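Local coordinates for UPF0201 protein MJ1564 (PDB 2PZZ) that is of unknown function but belongs to an archaeal family that resembles RNA-binding proteins in structure, although RNA binding itself is considered unlikely, at residues 3-8 and 107-112; 27-32 and 48-53. All coordinates share one frame; numbering follows the deposited sequence.

How the contacts relate
Contact 1 pairs strands 3-10 and 104-109 inside the five-stranded antiparallel sheet; contact 2 lies where strand 42-48, the neighbour of 3-10 on the side away from 104-109, runs out into helix 52-60 and meets the turn leading into strand 31-36. Both segments of contact 2 fall in the 98 residues that separate the two segments of contact 1. Their centres are 10 Å apart and the two touch directly. V4 N lies 2.8 Å from T48 O, a probable hydrogen bond between neighbouring strands. On the face carrying V4 and I6, V4 CG2 packs 3.6 Å from V51 CG1 and I6 CD1 lies 3.9 Å from F27 CE2, which ties the sheet to both turns.

Contact 1: 3-8 and 107-112; sequences EVIIKA and KILADE
E3, V4 and I5 pair with L109, I108 and K107 as antiparallel neighbours in the five-stranded sheet, strand 3-10 being its middle strand. Four backbone hydrogen bonds join them. L109 N reaches E3 O at 2.6 Å, almost straight at the hydrogen (178°), while the return bond from E3 N to L109 O is distinctly bent (134°). At the other hydrogen-bonded pair, I5 N gives to K107 O and K107 N to I5 O. The non-hydrogen-bonded pair V4 and I108 brings CG2 of V4 to 4.2 Å from CG1 of I108, on the buried face, where F27 also touches V4.

The opposite face carries I5, K107 and L109. Followed outward, L109 starts with CB 3.6 Å from E3 O; CG, anti to its own carbonyl carbon (chi1 -42°), stays beside that oxygen and also nears I5 CG1. Its branch CD1 then crosses the isoleucine obliquely, 3.8 Å from CG1 and close to CD1 of I5. With L109 cut back to an alanine, CG1 and CD1 of I5 are likely to lose the apolar cover that CD1 of the leucine gives them. Next along, CB of I5 stands 4.0 Å from CB of K107, whose chain then bends near its tip. Between the strands, V4 CA makes a CA-H...O contact with K107 O at 3.2 Å.

Contact 2: 27-32 and 48-53; sequences FPKAKL and TKSVEK
A type I beta turn from F27 to A30, closed by the bond from A30 N to F27 O, brings the A30 backbone beside T48, their CA atoms 4.5 Å apart. T48 is the centre of the contact. Its CB rests 3.8 Å from A30 CA, and its two branches part from there. The hydroxyl OG1, anti to the backbone N (chi1 176°), comes 3.6 Å from K29 CB; the methyl CG2 heads for F27 and lies obliquely to the ring, 4.0 Å from CD1. S50 O approaches the same ring edge-on, and the ring also reaches strand 3-10.

Segment 48-53 runs from strand 42-48 into helix 52-60 through two successive ST turns: T48 OG1 accepts from S50 N at 3.0 Å, and S50 OG accepts from E52 N at 3.3 Å. The two bonds probably help to fix the bend just ahead of the helix, with V51 at the N-cap position. On the outer side P28 meets the first turn of that helix, its ring crossing K53 at about a right angle. The tightest carbon pair is P28 CD with K53 CB, 3.5 Å apart, and P28 CG lies against K53 CB and CG. Farther out, the K29 chain passes S50, and its NZ ends 4.6 Å from E52 OE1, too far for a salt bridge, though the two charges probably still attract.

Contact 1: 3-8 and 107-112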
# COMPACT_ATOMS: atom_id res chain seq x y z
N GLU A 3 10.66 24.34 -3.26
CA GLU A 3 9.80 23.87 -2.18
C GLU A 3 9.15 22.54 -2.58
O GLU A 3 8.61 22.40 -3.67
CB GLU A 3 8.75 24.91 -1.85
CG GLU A 3 7.81 24.51 -0.73
CD GLU A 3 7.35 25.69 0.12
OE1 GLU A 3 6.28 25.58 0.75
OE2 GLU A 3 8.07 26.71 0.18
N VAL A 4 9.24 21.56 -1.68
CA VAL A 4 8.68 20.23 -1.93
C VAL A 4 7.44 20.02 -1.09
O VAL A 4 7.45 20.25 0.12
CB VAL A 4 9.71 19.13 -1.55
CG1 VAL A 4 9.21 17.75 -1.98
CG2 VAL A 4 11.04 19.43 -2.19
N ILE A 5 6.35 19.60 -1.73
CA ILE A 5 5.10 19.33 -1.00
C ILE A 5 4.98 17.81 -0.93
O ILE A 5 5.16 17.14 -1.93
CB ILE A 5 3.86 19.86 -1.73
CG1 ILE A 5 4.07 21.32 -2.18
CG2 ILE A 5 2.65 19.74 -0.82
CD1 ILE A 5 4.48 22.27 -1.08
N ILE A 6 4.66 17.27 0.24
CA ILE A 6 4.55 15.82 0.42
C ILE A 6 3.24 15.39 1.06
O ILE A 6 2.81 15.98 2.04
CB ILE A 6 5.71 15.30 1.31
CG1 ILE A 6 7.03 15.54 0.60
CG2 ILE A 6 5.53 13.83 1.61
CD1 ILE A 6 7.03 15.01 -0.81
N LYS A 7 2.64 14.34 0.50
CA LYS A 7 1.39 13.78 1.02
C LYS A 7 1.49 12.27 0.93
O LYS A 7 1.96 11.74 -0.07
CB LYS A 7 0.20 14.28 0.20
CG LYS A 7 0.07 15.79 0.17
CD LYS A 7 -1.14 16.24 -0.64
CE LYS A 7 -1.24 17.77 -0.65
NZ LYS A 7 -2.35 18.28 -1.50
N ALA A 8 1.07 11.57 1.97
CA ALA A 8 1.13 10.11 1.98
C ALA A 8 -0.02 9.60 2.81
O ALA A 8 -0.13 9.95 3.99
CB ALA A 8 2.45 9.63 2.57
N LYS A 107 5.57 16.88 -4.89
CA LYS A 107 5.49 18.04 -5.77
C LYS A 107 6.64 19.01 -5.47
O LYS A 107 6.78 19.50 -4.35
CB LYS A 107 4.15 18.76 -5.56
CG LYS A 107 3.70 19.62 -6.72
CD LYS A 107 2.49 20.48 -6.35
CE LYS A 107 1.36 19.66 -5.74
NZ LYS A 107 0.74 18.75 -6.74
N ILE A 108 7.45 19.28 -6.48
CA ILE A 108 8.57 20.20 -6.33
C ILE A 108 8.20 21.51 -7.02
O ILE A 108 8.01 21.53 -8.24
CB ILE A 108 9.83 19.63 -6.97
CG1 ILE A 108 10.28 18.38 -6.20
CG2 ILE A 108 10.91 20.69 -7.01
CD1 ILE A 108 11.37 17.57 -6.90
N LEU A 109 8.09 22.59 -6.24
CA LEU A 109 7.72 23.89 -6.77
C LEU A 109 8.91 24.85 -6.86
O LEU A 109 9.64 25.05 -5.89
CB LEU A 109 6.64 24.53 -5.88
CG LEU A 109 5.51 23.62 -5.38
CD1 LEU A 109 4.62 24.40 -4.40
CD2 LEU A 109 4.69 23.10 -6.55
N ALA A 110 9.09 25.44 -8.03
CA ALA A 110 10.18 26.40 -8.24
C ALA A 110 9.66 27.78 -7.86
O ALA A 110 8.50 28.08 -8.14
CB ALA A 110 10.61 26.39 -9.70
N ASP A 111 10.47 28.61 -7.22
CA ASP A 111 9.97 29.94 -6.88
C ASP A 111 10.10 30.84 -8.10
O ASP A 111 10.65 30.43 -9.12
CB ASP A 111 10.69 30.56 -5.66
CG ASP A 111 12.16 30.89 -5.92
OD1 ASP A 111 12.58 31.07 -7.08
OD2 ASP A 111 12.90 31.01 -4.92
N GLU A 112 9.58 32.06 -7.99
CA GLU A 112 9.61 33.03 -9.09
C GLU A 112 11.00 33.29 -9.69
O GLU A 112 11.09 33.81 -10.80
CB GLU A 112 9.01 34.36 -8.62
CG GLU A 112 9.71 34.98 -7.40
CD GLU A 112 9.14 36.33 -6.99
OE1 GLU A 112 9.29 36.70 -5.80
OE2 GLU A 112 8.55 37.03 -7.84

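Contact 2: 27-32 and 48-53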
# COMPACT_ATOMS: atom_id res chain seq x y z
N PHE A 27 13.19 12.44 2.58
CA PHE A 27 13.14 13.87 2.84
C PHE A 27 13.31 14.12 4.33
O PHE A 27 12.37 14.51 5.00
CB PHE A 27 11.79 14.44 2.36
CG PHE A 27 11.53 14.24 0.89
CD1 PHE A 27 12.23 14.99 -0.05
CD2 PHE A 27 10.63 13.27 0.45
CE1 PHE A 27 12.03 14.77 -1.44
CE2 PHE A 27 10.43 13.04 -0.92
CZ PHE A 27 11.13 13.79 -1.87
N PRO A 28 14.54 13.93 4.85
CA PRO A 28 14.93 14.10 6.26
C PRO A 28 14.51 15.40 6.95
O PRO A 28 14.21 15.39 8.14
CB PRO A 28 16.46 13.97 6.20
CG PRO A 28 16.69 13.08 5.04
CD PRO A 28 15.72 13.65 4.02
N LYS A 29 14.50 16.50 6.21
CA LYS A 29 14.13 17.81 6.76
C LYS A 29 12.65 18.14 6.71
O LYS A 29 12.23 19.21 7.16
CB LYS A 29 14.89 18.93 6.04
CG LYS A 29 16.36 19.08 6.41
CD LYS A 29 17.23 18.06 5.71
CE LYS A 29 18.71 18.26 6.06
NZ LYS A 29 19.20 19.64 5.76
N ALA A 30 11.84 17.24 6.17
CA ALA A 30 10.41 17.52 6.06
C ALA A 30 9.70 17.74 7.40
O ALA A 30 9.96 17.04 8.37
CB ALA A 30 9.72 16.40 5.29
N LYS A 31 8.81 18.74 7.43
CA LYS A 31 8.00 19.03 8.61
C LYS A 31 6.70 18.31 8.31
O LYS A 31 6.03 18.64 7.33
CB LYS A 31 7.71 20.53 8.76
CG LYS A 31 8.77 21.34 9.48
CD LYS A 31 10.00 21.58 8.62
CE LYS A 31 10.89 22.65 9.26
NZ LYS A 31 12.10 22.90 8.44
N LEU A 32 6.32 17.35 9.14
CA LEU A 32 5.11 16.58 8.86
C LEU A 32 3.97 16.72 9.85
O LEU A 32 4.18 16.85 11.06
CB LEU A 32 5.49 15.09 8.74
CG LEU A 32 6.63 14.74 7.77
CD1 LEU A 32 7.05 13.30 7.96
CD2 LEU A 32 6.18 14.99 6.34
N THR A 48 9.41 20.54 2.70
CA THR A 48 10.84 20.70 2.91
C THR A 48 11.34 21.51 1.72
O THR A 48 10.71 21.52 0.67
CB THR A 48 11.61 19.36 2.95
OG1 THR A 48 13.01 19.63 3.06
CG2 THR A 48 11.37 18.52 1.67
N LYS A 49 12.47 22.18 1.90
CA LYS A 49 13.08 22.97 0.85
C LYS A 49 14.34 22.25 0.41
O LYS A 49 15.10 22.74 -0.42
CB LYS A 49 13.45 24.36 1.38
CG LYS A 49 12.30 25.10 2.03
CD LYS A 49 11.32 25.62 1.00
CE LYS A 49 11.68 27.05 0.54
NZ LYS A 49 13.07 27.18 -0.00
N SER A 50 14.57 21.07 0.97
CA SER A 50 15.77 20.31 0.63
C SER A 50 15.51 19.00 -0.09
O SER A 50 14.75 18.18 0.39
CB SER A 50 16.59 20.02 1.89
OG SER A 50 17.64 19.12 1.59
N VAL A 51 16.17 18.81 -1.23
CA VAL A 51 16.09 17.59 -2.03
C VAL A 51 17.48 16.94 -2.02
O VAL A 51 17.78 16.08 -2.85
CB VAL A 51 15.69 17.88 -3.50
CG1 VAL A 51 14.22 18.32 -3.58
CG2 VAL A 51 16.59 18.97 -4.09
N GLU A 52 18.32 17.37 -1.08
CA GLU A 52 19.68 16.85 -0.97
C GLU A 52 19.72 15.33 -0.82
O GLU A 52 20.43 14.66 -1.55
CB GLU A 52 20.40 17.50 0.22
CG GLU A 52 20.89 18.91 -0.07
CD GLU A 52 21.20 19.69 1.20
OE1 GLU A 52 21.87 19.13 2.10
OE2 GLU A 52 20.78 20.87 1.29
N LYS A 53 18.96 14.79 0.12
CA LYS A 53 18.95 13.35 0.33
C LYS A 53 18.48 12.64 -0.94
O LYS A 53 19.09 11.65 -1.37
CB LYS A 53 18.04 13.00 1.50
CG LYS A 53 17.99 11.52 1.85
CD LYS A 53 19.36 11.00 2.28
CE LYS A 53 19.24 9.64 2.94
NZ LYS A 53 20.58 9.07 3.29